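Local coordinates for Non-sulfated chondroitin lyase E66 (Autographa californica nucleopolyhedrovirus, PDB 3VSN), which cleaves non-sulfated chondroitin as a lyase of the viral envelope and is essential for oral infectivity, perhaps by digesting the midgut peritrophic matrix barrier, at residues D136-H139 with F140-M144; A179-M183 with G184-T188. All coordinates share one frame; numbering follows the deposited sequence.

Contact 1: D136-H139 with F140-M144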
loop_
_atom_site.group_PDB
_atom_site.type_symbol
_atom_site.label_atom_id
_atom_site.label_comp_id
_atom_site.label_asym_id
_atom_site.label_seq_id
_atom_site.Cartn_x
_atom_site.Cartn_y
_atom_site.Cartn_z
ATOM N N ASP A 136 -25.781 10.133 -10.988
ATOM C CA ASP A 136 -25.447 9.704 -9.623
ATOM C C ASP A 136 -26.079 8.347 -9.274
ATOM O O ASP A 136 -26.827 8.215 -8.301
ATOM C CB ASP A 136 -25.835 10.784 -8.605
ATOM C CG ASP A 136 -24.930 12.008 -8.670
ATOM O OD1 ASP A 136 -24.068 12.081 -9.573
ATOM O OD2 ASP A 136 -25.081 12.903 -7.812
ATOM N N TRP A 137 -25.746 7.344 -10.079
ATOM C CA TRP A 137 -26.331 6.009 -9.978
ATOM C C TRP A 137 -25.706 5.156 -8.902
ATOM O O TRP A 137 -26.297 4.155 -8.486
ATOM C CB TRP A 137 -26.204 5.305 -11.325
ATOM C CG TRP A 137 -24.764 5.148 -11.759
ATOM C CD1 TRP A 137 -24.022 5.999 -12.576
ATOM C CD2 TRP A 137 -23.831 4.082 -11.371
ATOM N NE1 TRP A 137 -22.738 5.536 -12.730
ATOM C CE2 TRP A 137 -22.555 4.392 -12.032
ATOM C CE3 TRP A 137 -23.924 2.938 -10.588
ATOM C CZ2 TRP A 137 -21.440 3.578 -11.895
ATOM C CZ3 TRP A 137 -22.790 2.129 -10.451
ATOM C CH2 TRP A 137 -21.580 2.442 -11.091
ATOM N N TYR A 138 -24.509 5.543 -8.453
ATOM C CA TYR A 138 -23.650 4.699 -7.603
ATOM C C TYR A 138 -24.357 4.024 -6.428
ATOM O O TYR A 138 -24.357 2.797 -6.322
ATOM C CB TYR A 138 -22.432 5.488 -7.099
ATOM C CG TYR A 138 -21.354 4.628 -6.454
ATOM C CD1 TYR A 138 -20.439 3.924 -7.238
ATOM C CD2 TYR A 138 -21.246 4.528 -5.065
ATOM C CE1 TYR A 138 -19.448 3.143 -6.661
ATOM C CE2 TYR A 138 -20.256 3.747 -4.476
ATOM C CZ TYR A 138 -19.361 3.057 -5.280
ATOM O OH TYR A 138 -18.374 2.279 -4.714
ATOM N N HIS A 139 -24.950 4.826 -5.551
ATOM C CA HIS A 139 -25.533 4.310 -4.314
ATOM C C HIS A 139 -26.763 3.463 -4.508
ATOM O O HIS A 139 -27.135 2.696 -3.619
ATOM C CB HIS A 139 -25.768 5.440 -3.322
ATOM C CG HIS A 139 -24.495 5.981 -2.722
ATOM N ND1 HIS A 139 -24.099 7.255 -2.883
ATOM C CD2 HIS A 139 -23.512 5.357 -1.956
ATOM C CE1 HIS A 139 -22.929 7.443 -2.244
ATOM N NE2 HIS A 139 -22.570 6.279 -1.680
ATOM N N PHE A 140 -27.385 3.568 -5.679
ATOM C CA PHE A 140 -28.544 2.740 -6.005
ATOM C C PHE A 140 -28.139 1.334 -6.450
ATOM O O PHE A 140 -28.812 0.355 -6.122
ATOM C CB PHE A 140 -29.414 3.421 -7.069
ATOM C CG PHE A 140 -29.927 4.771 -6.652
ATOM C CD1 PHE A 140 -31.002 4.880 -5.775
ATOM C CD2 PHE A 140 -29.325 5.934 -7.121
ATOM C CE1 PHE A 140 -31.471 6.126 -5.376
ATOM C CE2 PHE A 140 -29.790 7.181 -6.731
ATOM C CZ PHE A 140 -30.863 7.277 -5.857
ATOM N N THR A 141 -27.033 1.246 -7.186
ATOM C CA THR A 141 -26.535 -0.014 -7.736
ATOM C C THR A 141 -25.582 -0.741 -6.778
ATOM O O THR A 141 -25.599 -1.975 -6.683
ATOM C CB THR A 141 -25.820 0.241 -9.082
ATOM O OG1 THR A 141 -26.774 0.693 -10.049
ATOM C CG2 THR A 141 -25.142 -1.008 -9.600
ATOM N N ILE A 142 -24.755 0.031 -6.076
ATOM C CA ILE A 142 -23.676 -0.529 -5.259
ATOM C C ILE A 142 -24.087 -0.660 -3.795
ATOM O O ILE A 142 -24.167 -1.769 -3.269
ATOM C CB ILE A 142 -22.363 0.289 -5.401
ATOM C CG1 ILE A 142 -21.923 0.380 -6.873
ATOM C CG2 ILE A 142 -21.247 -0.286 -4.529
ATOM C CD1 ILE A 142 -21.734 -0.952 -7.579
ATOM N N THR A 143 -24.365 0.471 -3.152
ATOM C CA THR A 143 -24.596 0.499 -1.709
ATOM C C THR A 143 -25.971 -0.034 -1.295
ATOM O O THR A 143 -26.081 -0.794 -0.332
ATOM C CB THR A 143 -24.381 1.912 -1.136
ATOM O OG1 THR A 143 -23.241 2.510 -1.769
ATOM C CG2 THR A 143 -24.137 1.853 0.365
ATOM N N MET A 144 -27.011 0.354 -2.024
ATOM C CA MET A 144 -28.378 -0.036 -1.663
ATOM C C MET A 144 -28.628 -1.555 -1.626
ATOM O O MET A 144 -29.220 -2.042 -0.666
ATOM C CB MET A 144 -29.409 0.668 -2.547
ATOM C CG MET A 144 -30.844 0.511 -2.063
ATOM S SD MET A 144 -32.016 1.209 -3.238
ATOM C CE MET A 144 -31.951 -0.005 -4.558
#
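Ile-142 lays its CG1 methylene over one face of the Tyr-138 ring, 3.9 Å from the ring centroid and 20° off the normal, a CH-pi contact displaced toward CE1. Tyr-138 reaches it because CG stands opposite the backbone N (chi1 -168°), which swings the ring forward along the helix; a branched aliphatic chain one turn on offers a broad apolar surface to receive it. Beside this pair, Thr-141 sets its CB at the edge of the Trp-137 indole, 3.6 Å from CE3. The indole is brought there by a chi1 of 60°, with CG wedged between N and the carbonyl carbon. Phe-140 turns its ring edge to the backbone, CE2 lying 3.5 Å from Asp-136 O, and its ring stacks with Phe-78 and meets Trp-131 edge-to-face.

Backbone bonds tighten the same turn. Trp-137 O accepts from Phe-140 N at 3.1 Å and from Thr-141 N at 3.3 Å, while Tyr-138 O takes Ile-142 N at 2.8 Å. His-139 O then reaches five residues ahead, to Met-144 N at 2.8 Å, the mark of a wider pi-type turn.

Residues 140-144 are buried, Met-144 against Phe-78 and Thr-143 against Cys-82 and His-83 of helix 75-93, whereas 136-139 are only partly so. The Asp-136 carboxylate leads away from the helix, and His-139, whose CB bond points away from 140-144, is partly exposed, as suits polar groups at this margin. Tyr-138 is amphipathic in its use: its ring packs on Ile-142, and its OH bonds to Glu-51. Trp-137, though partly exposed, is packed against Trp-185, Arg-187 and Asn-191, an experimentally identified proton acceptor. The arrangement is the first turn of helix 138-154, in the alpha/alpha toroid of a polysaccharide lyase, with Trp-137 beside the active site.

Contact 2: A179-M183 with G184-T188; sequences AVNSM and GWHRT
The indole of Trp-185 has Ser-182 O at its edge, near the ring plane, while Met-183 O approaches obliquely, 3.6 Å from CE3. Farther along the rim, Met-183 CE comes within 4.3 Å of CZ3, a loose apolar contact that suits a flexible thioether. The guanidinium of Arg-187 is sandwiched: Trp-185 CB sits 3.4 Å above one face, toward the rim, and Trp-137 makes a cation-pi contact over the opposite face. Its edge is used by a water, which accepts from NE at 2.9 Å and donates to Ser-182 O at 3.0 Å, joining the head of the arginine to the other strand. A bend at chi2 (-63°) folds the arginine chain back over the hairpin to reach this place.

These groups ride on a beta hairpin with a two-residue loop, a type I' turn from Ser-182 to Trp-185. Met-183 and Gly-184 both have positive phi; Gly-184, the second loop residue, takes a value of 85°, a conformation glycine adopts readily. Ser-182 and Trp-185 form the hydrogen-bonded antiparallel pair: Ser-182 N meets Trp-185 O at 3.0 Å, and Trp-185 N returns to Ser-182 O from above the carbonyl plane; the same oxygen also accepts from the water. Beyond the non-hydrogen-bonded pair of Asn-181 and His-186, Arg-187 N bonds Val-180 O at 2.7 Å.

Ser-182 is buried, and its hydroxyl is satisfied by Tyr-175 O. Asn-181 and His-186 share the other face of the ribbon, where Asn-181 OD1 lies 3.8 Å from His-186 CB and the asparagine ND2 bonds Thr-178. Val-180 lies alongside His-186, and both side chains touch Glu-221 of helix 217-225.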
loop_
_atom_site.group_PDB
_atom_site.type_symbol
_atom_site.label_atom_id
_atom_site.label_comp_id
_atom_site.label_asym_id
_atom_site.label_seq_id
_atom_site.Cartn_x
_atom_site.Cartn_y
_atom_site.Cartn_z
ATOM N N ALA A 179 -26.260 -10.211 -12.078
ATOM C CA ALA A 179 -25.072 -9.866 -11.296
ATOM C C ALA A 179 -24.333 -8.625 -11.811
ATOM O O ALA A 179 -23.614 -7.963 -11.053
ATOM C CB ALA A 179 -24.128 -11.056 -11.242
ATOM N N VAL A 180 -24.522 -8.307 -13.093
ATOM C CA VAL A 180 -23.740 -7.254 -13.752
ATOM C C VAL A 180 -24.580 -6.163 -14.429
ATOM O O VAL A 180 -24.044 -5.315 -15.148
ATOM C CB VAL A 180 -22.730 -7.846 -14.768
ATOM C CG1 VAL A 180 -21.679 -8.684 -14.054
ATOM C CG2 VAL A 180 -23.440 -8.666 -15.839
ATOM N N ASN A 181 -25.889 -6.180 -14.190
ATOM C CA ASN A 181 -26.788 -5.202 -14.791
ATOM C C ASN A 181 -27.630 -4.504 -13.737
ATOM O O ASN A 181 -28.202 -5.150 -12.860
ATOM C CB ASN A 181 -27.692 -5.864 -15.835
ATOM C CG ASN A 181 -26.926 -6.356 -17.049
ATOM O OD1 ASN A 181 -26.584 -5.578 -17.937
ATOM N ND2 ASN A 181 -26.670 -7.656 -17.102
ATOM N N SER A 182 -27.689 -3.179 -13.824
ATOM C CA SER A 182 -28.523 -2.385 -12.934
ATOM C C SER A 182 -28.985 -1.114 -13.625
ATOM O O SER A 182 -28.173 -0.378 -14.192
ATOM C CB SER A 182 -27.775 -2.044 -11.645
ATOM O OG SER A 182 -28.566 -1.234 -10.790
ATOM N N MET A 183 -30.297 -0.877 -13.574
ATOM C CA MET A 183 -30.935 0.327 -14.120
ATOM C C MET A 183 -30.517 0.634 -15.564
ATOM O O MET A 183 -30.263 1.787 -15.918
ATOM C CB MET A 183 -30.704 1.535 -13.199
ATOM C CG MET A 183 -30.961 1.253 -11.722
ATOM S SD MET A 183 -30.968 2.705 -10.650
ATOM C CE MET A 183 -29.296 3.320 -10.846
ATOM N N GLY A 184 -30.444 -0.411 -16.387
ATOM C CA GLY A 184 -30.150 -0.264 -17.816
ATOM C C GLY A 184 -28.678 -0.184 -18.190
ATOM O O GLY A 184 -28.345 0.017 -19.358
ATOM N N TRP A 185 -27.796 -0.345 -17.204
ATOM C CA TRP A 185 -26.353 -0.310 -17.441
ATOM C C TRP A 185 -25.688 -1.626 -17.169
ATOM O O TRP A 185 -26.006 -2.304 -16.189
ATOM C CB TRP A 185 -25.688 0.735 -16.561
ATOM C CG TRP A 185 -25.848 2.173 -16.989
ATOM C CD1 TRP A 185 -25.365 2.780 -18.147
ATOM C CD2 TRP A 185 -26.498 3.254 -16.235
ATOM N NE1 TRP A 185 -25.684 4.116 -18.169
ATOM C CE2 TRP A 185 -26.360 4.466 -17.052
ATOM C CE3 TRP A 185 -27.167 3.333 -15.015
ATOM C CZ2 TRP A 185 -26.871 5.689 -16.643
ATOM C CZ3 TRP A 185 -27.679 4.572 -14.613
ATOM C CH2 TRP A 185 -27.532 5.721 -15.409
ATOM N N HIS A 186 -24.739 -1.990 -18.029
ATOM C CA HIS A 186 -23.862 -3.126 -17.774
ATOM C C HIS A 186 -22.688 -2.654 -16.961
ATOM O O HIS A 186 -22.158 -1.569 -17.202
ATOM C CB HIS A 186 -23.405 -3.746 -19.088
ATOM C CG HIS A 186 -22.366 -4.830 -18.926
ATOM N ND1 HIS A 186 -22.674 -6.074 -18.515
ATOM C CD2 HIS A 186 -20.992 -4.815 -19.141
ATOM C CE1 HIS A 186 -21.557 -6.818 -18.468
ATOM N NE2 HIS A 186 -20.526 -6.047 -18.850
ATOM N N ARG A 187 -22.279 -3.453 -15.980
ATOM C CA ARG A 187 -21.184 -3.062 -15.090
ATOM C C ARG A 187 -20.037 -4.068 -15.102
ATOM O O ARG A 187 -20.233 -5.248 -15.409
ATOM C CB ARG A 187 -21.697 -2.838 -13.662
ATOM C CG ARG A 187 -22.770 -1.761 -13.524
ATOM C CD ARG A 187 -22.253 -0.381 -13.909
ATOM N NE ARG A 187 -23.283 0.652 -13.774
ATOM C CZ ARG A 187 -23.208 1.862 -14.319
ATOM N NH1 ARG A 187 -22.153 2.208 -15.051
ATOM N NH2 ARG A 187 -24.191 2.733 -14.140
ATOM N N THR A 188 -18.840 -3.585 -14.768
ATOM C CA THR A 188 -17.619 -4.392 -14.789
ATOM C C THR A 188 -16.756 -4.091 -13.565
ATOM O O THR A 188 -17.125 -3.267 -12.725
ATOM C CB THR A 188 -16.752 -4.081 -16.033
ATOM O OG1 THR A 188 -16.395 -2.693 -16.029
ATOM C CG2 THR A 188 -17.484 -4.425 -17.333
HETATM O O HOH W 1 -25.920 0.795 -12.652
#

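Both contacts lie far from the centre of the chain, in the same helical domain, but they differ in kind. Contact 1, with five buried and no exposed residues among those touching, is a helix start, held by backbone bonds within one turn and by aromatic and aliphatic packing; contact 2 is a hairpin, held by cross-strand bonds and a bridging water, with Gly-184 and His-186 exposed at its outer side. The two dock directly. Trp-137 of contact 1 packs against Met-183, Trp-185 and Arg-187 of contact 2, and the hydroxyls of Thr-141 and Ser-182 probably hydrogen-bond. Trp-137 and Arg-187 both approach Asn-191, so helix start and hairpin together border the catalytic site.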